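Local coordinates for trans-4-hydroxy-L-proline dehydratase (Clostridioides difficile 70-100-2010, PDB 6VXC), which dehydrates trans-4-hydroxy-L-proline to (S)-1-pyrroline-5-carboxylate by glycyl-radical chemistry during anaerobic breakdown of hydroxyproline, at residues M636-F640 / A711-H715; L582-Y587 / Y631-I635; I473-L477 / T577-L582. All coordinates share one frame; numbering follows the deposited sequence.

Contact 1 (M636-F640 / A711-H715); sequences MQEIF and AKMDH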
loop_
_atom_site.group_PDB
_atom_site.type_symbol
_atom_site.label_atom_id
_atom_site.label_comp_id
_atom_site.label_asym_id
_atom_site.label_seq_id
_atom_site.Cartn_x
_atom_site.Cartn_y
_atom_site.Cartn_z
ATOM N N MET A 636 17.386 -19.453 5.147
ATOM C CA MET A 636 16.438 -18.492 4.596
ATOM C C MET A 636 15.593 -19.127 3.504
ATOM O O MET A 636 14.375 -18.941 3.455
ATOM C CB MET A 636 17.154 -17.247 4.069
ATOM C CG MET A 636 16.190 -16.233 3.409
ATOM S SD MET A 636 15.735 -16.616 1.704
ATOM C CE MET A 636 17.256 -16.180 0.855
ATOM N N GLN A 637 16.236 -19.836 2.580
ATOM C CA GLN A 637 15.495 -20.457 1.489
ATOM C C GLN A 637 14.494 -21.488 2.006
ATOM O O GLN A 637 13.367 -21.567 1.511
ATOM C CB GLN A 637 16.463 -21.087 0.500
ATOM C CG GLN A 637 17.263 -20.084 -0.323
ATOM C CD GLN A 637 18.228 -20.776 -1.261
ATOM O OE1 GLN A 637 18.985 -21.640 -0.845
ATOM N NE2 GLN A 637 18.168 -20.441 -2.536
ATOM N N GLU A 638 14.891 -22.287 2.995
ATOM C CA GLU A 638 13.980 -23.289 3.545
ATOM C C GLU A 638 12.776 -22.629 4.193
ATOM O O GLU A 638 11.639 -23.058 3.992
ATOM C CB GLU A 638 14.709 -24.171 4.559
ATOM C CG GLU A 638 15.726 -25.086 3.928
ATOM C CD GLU A 638 16.441 -25.981 4.935
ATOM O OE1 GLU A 638 16.033 -26.009 6.126
ATOM O OE2 GLU A 638 17.416 -26.660 4.523
ATOM N N ILE A 639 13.009 -21.571 4.968
ATOM C CA ILE A 639 11.909 -20.851 5.592
ATOM C C ILE A 639 11.011 -20.246 4.518
ATOM O O ILE A 639 9.784 -20.371 4.567
ATOM C CB ILE A 639 12.442 -19.777 6.565
ATOM C CG1 ILE A 639 13.266 -20.397 7.701
ATOM C CG2 ILE A 639 11.292 -18.967 7.122
ATOM C CD1 ILE A 639 14.110 -19.360 8.499
ATOM N N PHE A 640 11.618 -19.573 3.533
ATOM C CA PHE A 640 10.844 -18.960 2.459
ATOM C C PHE A 640 10.003 -19.990 1.730
ATOM O O PHE A 640 8.826 -19.756 1.463
ATOM C CB PHE A 640 11.763 -18.255 1.467
ATOM C CG PHE A 640 11.052 -17.755 0.250
ATOM C CD1 PHE A 640 10.375 -16.555 0.282
ATOM C CD2 PHE A 640 11.049 -18.494 -0.918
ATOM C CE1 PHE A 640 9.708 -16.085 -0.847
ATOM C CE2 PHE A 640 10.394 -18.031 -2.045
ATOM C CZ PHE A 640 9.715 -16.829 -2.003
ATOM N N ALA A 711 18.999 -12.347 -3.476
ATOM C CA ALA A 711 18.683 -12.964 -4.758
ATOM C C ALA A 711 18.470 -14.472 -4.657
ATOM O O ALA A 711 17.904 -15.065 -5.582
ATOM C CB ALA A 711 19.785 -12.661 -5.769
ATOM N N LYS A 712 18.881 -15.098 -3.549
ATOM C CA LYS A 712 18.687 -16.531 -3.355
ATOM C C LYS A 712 17.244 -16.873 -3.002
ATOM O O LYS A 712 16.866 -18.046 -3.057
ATOM C CB LYS A 712 19.646 -17.044 -2.274
ATOM C CG LYS A 712 21.120 -16.890 -2.650
ATOM C CD LYS A 712 22.041 -17.227 -1.475
ATOM C CE LYS A 712 23.495 -16.856 -1.784
ATOM N NZ LYS A 712 24.365 -17.172 -0.609
ATOM N N MET A 713 16.454 -15.872 -2.635
ATOM C CA MET A 713 15.011 -15.993 -2.539
ATOM C C MET A 713 14.413 -15.931 -3.945
ATOM O O MET A 713 14.836 -15.124 -4.775
ATOM C CB MET A 713 14.474 -14.864 -1.655
ATOM C CG MET A 713 12.996 -14.866 -1.381
ATOM S SD MET A 713 12.482 -13.442 -0.402
ATOM C CE MET A 713 13.028 -13.967 1.220
ATOM N N ASP A 714 13.431 -16.795 -4.220
ATOM C CA ASP A 714 12.871 -16.859 -5.574
ATOM C C ASP A 714 11.782 -15.797 -5.706
ATOM O O ASP A 714 10.598 -16.047 -5.482
ATOM C CB ASP A 714 12.346 -18.255 -5.897
ATOM C CG ASP A 714 12.141 -18.453 -7.399
ATOM O OD1 ASP A 714 12.299 -17.465 -8.146
ATOM O OD2 ASP A 714 11.848 -19.582 -7.837
ATOM N N HIS A 715 12.195 -14.595 -6.106
ATOM C CA HIS A 715 11.261 -13.486 -6.233
ATOM C C HIS A 715 10.161 -13.772 -7.245
ATOM O O HIS A 715 9.040 -13.287 -7.084
ATOM C CB HIS A 715 12.024 -12.212 -6.611
ATOM C CG HIS A 715 13.118 -11.890 -5.649
ATOM N ND1 HIS A 715 12.928 -11.070 -4.565
ATOM C CD2 HIS A 715 14.396 -12.335 -5.564
ATOM C CE1 HIS A 715 14.041 -11.014 -3.852
ATOM N NE2 HIS A 715 14.949 -11.770 -4.441
#

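Contact 2 (L582-Y587 / Y631-I635); sequences LTAIKY and YADEI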
loop_
_atom_site.group_PDB
_atom_site.type_symbol
_atom_site.label_atom_id
_atom_site.label_comp_id
_atom_site.label_asym_id
_atom_site.label_seq_id
_atom_site.Cartn_x
_atom_site.Cartn_y
_atom_site.Cartn_z
ATOM N N LEU A 582 16.784 -19.392 13.544
ATOM C CA LEU A 582 16.938 -20.818 13.261
ATOM C C LEU A 582 18.383 -21.157 12.924
ATOM O O LEU A 582 18.870 -22.237 13.276
ATOM C CB LEU A 582 16.002 -21.233 12.130
ATOM C CG LEU A 582 14.532 -21.503 12.477
ATOM C CD1 LEU A 582 13.689 -21.683 11.206
ATOM C CD2 LEU A 582 14.397 -22.721 13.388
ATOM N N THR A 583 19.081 -20.244 12.241
ATOM C CA THR A 583 20.504 -20.444 11.998
ATOM C C THR A 583 21.271 -20.517 13.310
ATOM O O THR A 583 22.140 -21.377 13.483
ATOM C CB THR A 583 21.070 -19.327 11.104
ATOM O OG1 THR A 583 20.442 -19.340 9.821
ATOM C CG2 THR A 583 22.579 -19.518 10.903
ATOM N N ALA A 584 20.948 -19.637 14.260
ATOM C CA ALA A 584 21.631 -19.677 15.550
ATOM C C ALA A 584 21.413 -21.011 16.260
ATOM O O ALA A 584 22.326 -21.546 16.901
ATOM C CB ALA A 584 21.155 -18.518 16.429
ATOM N N ILE A 585 20.203 -21.545 16.178
ATOM C CA ILE A 585 19.908 -22.811 16.835
ATOM C C ILE A 585 20.652 -23.958 16.159
ATOM O O ILE A 585 21.303 -24.771 16.824
ATOM C CB ILE A 585 18.389 -23.054 16.873
ATOM C CG1 ILE A 585 17.705 -22.029 17.795
ATOM C CG2 ILE A 585 18.106 -24.498 17.278
ATOM C CD1 ILE A 585 16.164 -22.104 17.775
ATOM N N LYS A 586 20.586 -24.030 14.829
ATOM C CA LYS A 586 21.269 -25.106 14.124
ATOM C C LYS A 586 22.768 -25.085 14.404
ATOM O O LYS A 586 23.368 -26.119 14.717
ATOM C CB LYS A 586 21.015 -24.984 12.627
ATOM C CG LYS A 586 21.676 -26.063 11.800
ATOM C CD LYS A 586 21.388 -25.791 10.339
ATOM C CE LYS A 586 21.751 -26.948 9.475
ATOM N NZ LYS A 586 21.346 -26.648 8.071
ATOM N N TYR A 587 23.377 -23.898 14.329
ATOM C CA TYR A 587 24.824 -23.777 14.473
ATOM C C TYR A 587 25.267 -24.091 15.896
ATOM O O TYR A 587 26.188 -24.887 16.105
ATOM C CB TYR A 587 25.261 -22.362 14.062
ATOM C CG TYR A 587 26.759 -22.124 14.010
ATOM C CD1 TYR A 587 27.493 -22.483 12.893
ATOM C CD2 TYR A 587 27.427 -21.507 15.061
ATOM C CE1 TYR A 587 28.861 -22.257 12.822
ATOM C CE2 TYR A 587 28.818 -21.278 15.004
ATOM C CZ TYR A 587 29.522 -21.654 13.873
ATOM O OH TYR A 587 30.877 -21.445 13.781
ATOM N N TYR A 631 25.438 -21.019 4.735
ATOM C CA TYR A 631 24.963 -21.651 5.965
ATOM C C TYR A 631 23.694 -20.968 6.458
ATOM O O TYR A 631 22.712 -21.628 6.822
ATOM C CB TYR A 631 26.036 -21.608 7.050
ATOM C CG TYR A 631 25.724 -22.505 8.219
ATOM C CD1 TYR A 631 24.866 -22.095 9.225
ATOM C CD2 TYR A 631 26.288 -23.774 8.310
ATOM C CE1 TYR A 631 24.574 -22.914 10.290
ATOM C CE2 TYR A 631 26.006 -24.606 9.383
ATOM C CZ TYR A 631 25.139 -24.165 10.367
ATOM O OH TYR A 631 24.838 -24.957 11.442
ATOM N N ALA A 632 23.688 -19.633 6.458
ATOM C CA ALA A 632 22.486 -18.905 6.841
ATOM C C ALA A 632 21.493 -18.812 5.680
ATOM O O ALA A 632 20.282 -18.961 5.875
ATOM C CB ALA A 632 22.858 -17.502 7.323
ATOM N N ASP A 633 21.989 -18.594 4.461
ATOM C CA ASP A 633 21.088 -18.315 3.351
ATOM C C ASP A 633 20.283 -19.539 2.932
ATOM O O ASP A 633 19.157 -19.393 2.447
ATOM C CB ASP A 633 21.868 -17.773 2.155
ATOM C CG ASP A 633 22.470 -16.398 2.421
ATOM O OD1 ASP A 633 22.165 -15.798 3.474
ATOM O OD2 ASP A 633 23.219 -15.913 1.548
ATOM N N GLU A 634 20.835 -20.742 3.095
ATOM C CA GLU A 634 20.058 -21.940 2.802
ATOM C C GLU A 634 18.900 -22.094 3.773
ATOM O O GLU A 634 17.860 -22.663 3.422
ATOM C CB GLU A 634 20.945 -23.185 2.868
ATOM C CG GLU A 634 21.862 -23.347 1.693
ATOM C CD GLU A 634 22.781 -24.546 1.832
ATOM O OE1 GLU A 634 22.713 -25.247 2.873
ATOM O OE2 GLU A 634 23.576 -24.778 0.898
ATOM N N ILE A 635 19.088 -21.645 5.011
ATOM C CA ILE A 635 18.000 -21.663 5.979
ATOM C C ILE A 635 16.950 -20.635 5.597
ATOM O O ILE A 635 15.743 -20.900 5.684
ATOM C CB ILE A 635 18.559 -21.442 7.395
ATOM C CG1 ILE A 635 19.446 -22.635 7.773
ATOM C CG2 ILE A 635 17.435 -21.273 8.407
ATOM C CD1 ILE A 635 19.970 -22.577 9.179
HETATM O O HOH W 1 22.601 -24.370 6.900
#

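Contact 3 (I473-L477 / T577-L582); sequences IPKIL and TITDSL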
loop_
_atom_site.group_PDB
_atom_site.type_symbol
_atom_site.label_atom_id
_atom_site.label_comp_id
_atom_site.label_asym_id
_atom_site.label_seq_id
_atom_site.Cartn_x
_atom_site.Cartn_y
_atom_site.Cartn_z
ATOM N N ILE A 473 6.073 -14.166 11.326
ATOM C CA ILE A 473 6.810 -15.427 11.198
ATOM C C ILE A 473 7.733 -15.657 12.386
ATOM O O ILE A 473 7.793 -16.788 12.885
ATOM C CB ILE A 473 7.532 -15.489 9.847
ATOM C CG1 ILE A 473 6.520 -15.294 8.725
ATOM C CG2 ILE A 473 8.238 -16.812 9.688
ATOM C CD1 ILE A 473 7.160 -15.161 7.382
ATOM N N PRO A 474 8.484 -14.668 12.872
ATOM C CA PRO A 474 9.329 -14.906 14.056
ATOM C C PRO A 474 8.541 -15.365 15.279
ATOM O O PRO A 474 9.017 -16.220 16.031
ATOM C CB PRO A 474 9.997 -13.538 14.283
ATOM C CG PRO A 474 9.997 -12.879 12.908
ATOM C CD PRO A 474 8.687 -13.324 12.298
ATOM N N LYS A 475 7.356 -14.810 15.514
ATOM C CA LYS A 475 6.585 -15.260 16.670
ATOM C C LYS A 475 6.040 -16.674 16.474
ATOM O O LYS A 475 5.788 -17.369 17.456
ATOM C CB LYS A 475 5.456 -14.289 16.972
ATOM C CG LYS A 475 4.823 -14.488 18.359
ATOM C CD LYS A 475 3.947 -13.300 18.736
ATOM C CE LYS A 475 3.263 -13.474 20.096
ATOM N NZ LYS A 475 4.204 -13.228 21.224
ATOM N N ILE A 476 5.891 -17.131 15.234
ATOM C CA ILE A 476 5.557 -18.533 15.025
ATOM C C ILE A 476 6.693 -19.426 15.515
ATOM O O ILE A 476 6.450 -20.485 16.104
ATOM C CB ILE A 476 5.203 -18.784 13.550
ATOM C CG1 ILE A 476 3.887 -18.051 13.222
ATOM C CG2 ILE A 476 5.125 -20.291 13.243
ATOM C CD1 ILE A 476 3.478 -18.131 11.760
ATOM N N LEU A 477 7.952 -19.013 15.305
ATOM C CA LEU A 477 9.050 -19.760 15.915
ATOM C C LEU A 477 8.971 -19.675 17.437
ATOM O O LEU A 477 9.188 -20.672 18.131
ATOM C CB LEU A 477 10.413 -19.258 15.415
ATOM C CG LEU A 477 11.653 -19.950 16.026
ATOM C CD1 LEU A 477 11.698 -21.443 15.703
ATOM C CD2 LEU A 477 12.942 -19.296 15.563
ATOM N N THR A 577 14.965 -11.943 10.775
ATOM C CA THR A 577 14.964 -12.322 12.182
ATOM C C THR A 577 14.840 -13.838 12.330
ATOM O O THR A 577 15.653 -14.473 13.008
ATOM C CB THR A 577 13.813 -11.611 12.906
ATOM O OG1 THR A 577 14.020 -10.198 12.870
ATOM C CG2 THR A 577 13.697 -12.066 14.370
ATOM N N ILE A 578 13.878 -14.448 11.631
ATOM C CA ILE A 578 13.674 -15.873 11.873
ATOM C C ILE A 578 14.778 -16.703 11.239
ATOM O O ILE A 578 15.182 -17.722 11.806
ATOM C CB ILE A 578 12.278 -16.354 11.430
ATOM C CG1 ILE A 578 12.152 -17.848 11.802
ATOM C CG2 ILE A 578 12.021 -16.101 9.953
ATOM C CD1 ILE A 578 10.851 -18.422 11.569
ATOM N N THR A 579 15.297 -16.278 10.082
ATOM C CA THR A 579 16.448 -16.948 9.490
ATOM C C THR A 579 17.615 -16.980 10.467
ATOM O O THR A 579 18.207 -18.036 10.714
ATOM C CB THR A 579 16.895 -16.240 8.202
ATOM O OG1 THR A 579 15.905 -16.374 7.185
ATOM C CG2 THR A 579 18.181 -16.857 7.717
ATOM N N ASP A 580 17.974 -15.814 11.015
ATOM C CA ASP A 580 19.093 -15.779 11.947
ATOM C C ASP A 580 18.790 -16.567 13.220
ATOM O O ASP A 580 19.701 -17.155 13.806
ATOM C CB ASP A 580 19.474 -14.335 12.273
ATOM C CG ASP A 580 20.196 -13.624 11.111
ATOM O OD1 ASP A 580 20.518 -14.265 10.096
ATOM O OD2 ASP A 580 20.453 -12.407 11.224
ATOM N N SER A 581 17.528 -16.604 13.654
ATOM C CA SER A 581 17.181 -17.368 14.857
ATOM C C SER A 581 17.354 -18.865 14.630
ATOM O O SER A 581 18.000 -19.549 15.431
ATOM C CB SER A 581 15.754 -17.056 15.300
ATOM O OG SER A 581 15.663 -15.742 15.810
ATOM N N LEU A 582 16.784 -19.392 13.544
ATOM C CA LEU A 582 16.938 -20.818 13.261
ATOM C C LEU A 582 18.383 -21.157 12.924
ATOM O O LEU A 582 18.870 -22.237 13.276
ATOM C CB LEU A 582 16.002 -21.233 12.130
ATOM C CG LEU A 582 14.532 -21.503 12.477
ATOM C CD1 LEU A 582 13.689 -21.683 11.206
ATOM C CD2 LEU A 582 14.397 -22.721 13.388
#

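Contact 1 (M636-F640 / A711-H715)
Where Phe640 meets Met713, a turn of helix 630-647 faces the irregular chain just after helix 703-711, the nearest CA atoms being those of Gln637 and Met713, 6.0 Å apart. This is helix-to-loop packing centred on a Met-aromatic contact, and it joins the pyruvate formate lyase-like sequence to the glycine radical sequence. Phe640 presents one ring face to Met713, whose side chain crosses it at about a right angle. CG of Met713 makes a CH-pi contact 3.6 Å from the Phe640 ring centroid, while its sulfur lies obliquely, 4.4 Å from the same centroid. A long, flexible thioether suits this place because methylene and sulfur can both follow a flat ring. The chain of Met713 then bends at its last torsion (chi3 -77°), which carries CE to within 3.8 Å of Met636 SD. Met636 is itself folded twice, and its CE ends 3.6 Å from the backbone N of Met713.

On the partly exposed side Lys712 lays its CB near Gln637, but its ammonium leaves the contact for salt bridges with Asp628, Asp630 and Asp633. Its carbonyl takes the polar part of the contact: Gln637, with an extended side chain, donates NE2 to Lys712 O over 2.8 Å, the N-H...O angle being 158° and the oxygen lying near the plane of the Gln637 amide.

Contact 2 (L582-Y587 / Y631-I635)
Tyr587 and Tyr631 form a T-shaped pair: the edge of the Tyr587 ring points at the face of Tyr631, with the planes at 90° and the centroids 5.6 Å apart. Within it CD1 of Tyr587 comes 3.8 Å from CZ of Tyr631. With CG anti to the backbone N (chi1 -167°), the Tyr631 ring reaches across to helix 575-591, and its hydroxyl oxygen arrives 3.3 Å from CA of Tyr587. That hydroxyl is hydrogen-bonded to Asp591, one helical turn further along the same helix, which suits a tyrosine: the ring packs while its polar end finds a partner.

Thr583 meets the same ring differently, its CG2 methyl sitting at the edge, near the ring plane, 3.8 Å from Tyr631 CD1. Thr583 OG1 lies 3.3 Å from Ile635 CD1 and is satisfied by the carbonyl of Thr579 one turn back, so a small beta-branched residue can serve apolar neighbours here. Lys586 is fully extended and runs obliquely past both partners, with CG 3.4 Å from the hydroxyl oxygen of Tyr631 and CD 3.7 Å from Ile635 CD1. Its ammonium ends at a water, which accepts from NZ, donates to the carbonyl of Tyr631 and lies above the centre of the Tyr631 ring; its cation-pi attraction to Tyr631 is long and at most weak, whereas Tyr506 of helix 506-538 is another cation-pi partner.

Segments 582-587 and 631-635 run at 122° to each other (N-to-C directions), their backbones nearest at Thr583 and Ala632. Helix 506-538 packs beside both through Tyr506, which touches Leu582 and Ile635, while helix 597-605 meets helix 575-591 at Ile585.

Contact 3 (I473-L477 / T577-L582)
Ile473 and Ile578 meet by methyl groups, CG2 of the first lying 3.6 Å from CD1 of the second, in a contact made wholly of apolar packing. Their side chains cross at about a right angle. A chi1 of -177° swings CG1 of Ile578 out opposite its own N, so that the extended branch points across the interface, and CD1 of Ile578 also lies 4.0 Å from CB of Leu477. One beta-branched residue thus fills the gap between successive turns of the partner helix. Leu477 is the counterpart from the other side: its two methyls divide between two targets, CD2 packing 3.6 Å from CB of Ser581 and CD1 3.8 Å from CD2 of Leu582. Serine suits this spot because its small side chain lets the leucine methyl come close.

Each helix follows closely on a strand, strand 463-472 preceding helix 473-481 and strand 565-573 preceding helix 575-591, an arrangement consistent with the alpha/beta barrel of glycyl radical enzymes. Segments 473-477 and 577-582 run roughly parallel, their axes 28° apart and 9.3 Å at closest approach. Pro474 stands in the first turn of its helix, where the missing N-H costs no helical hydrogen bond. The Pro474 ring crosses Thr577, Pro474 CB lying 4.0 Å from Thr577 CG2.

Polar groups are directed elsewhere. Thr577 offers only carbon to Pro474, while its OG1 is hydrogen-bonded to Glu695 and to the backbone N of Ser689. Phe513 of helix 506-538 touches both Ile578 and Ile476 of the other helix, and Met675 lies against Pro474.

How the contacts relate
Helix 575-591 carries contacts 2 and 3 and shares Leu582 between them, their centres 10 Å apart; helix 630-647 carries contacts 2 and 1, whose centres are 13 Å apart. Contacts 1 and 3, 14 Å apart, touch as well: Met636 CA lies 3.4 Å from Thr579 OG1, and Ile639 CD1 lies 3.6 Å from Leu582 CD1. A polar connection is the salt bridge of 2.7 Å between Lys712 NZ and Asp633 OD2, which ties the loop of contact 1 to the helix of contact 2. All three lie away from the probable catalytic Cys454 and Glu456 and from Gly785, which carries the radical in the activated enzyme.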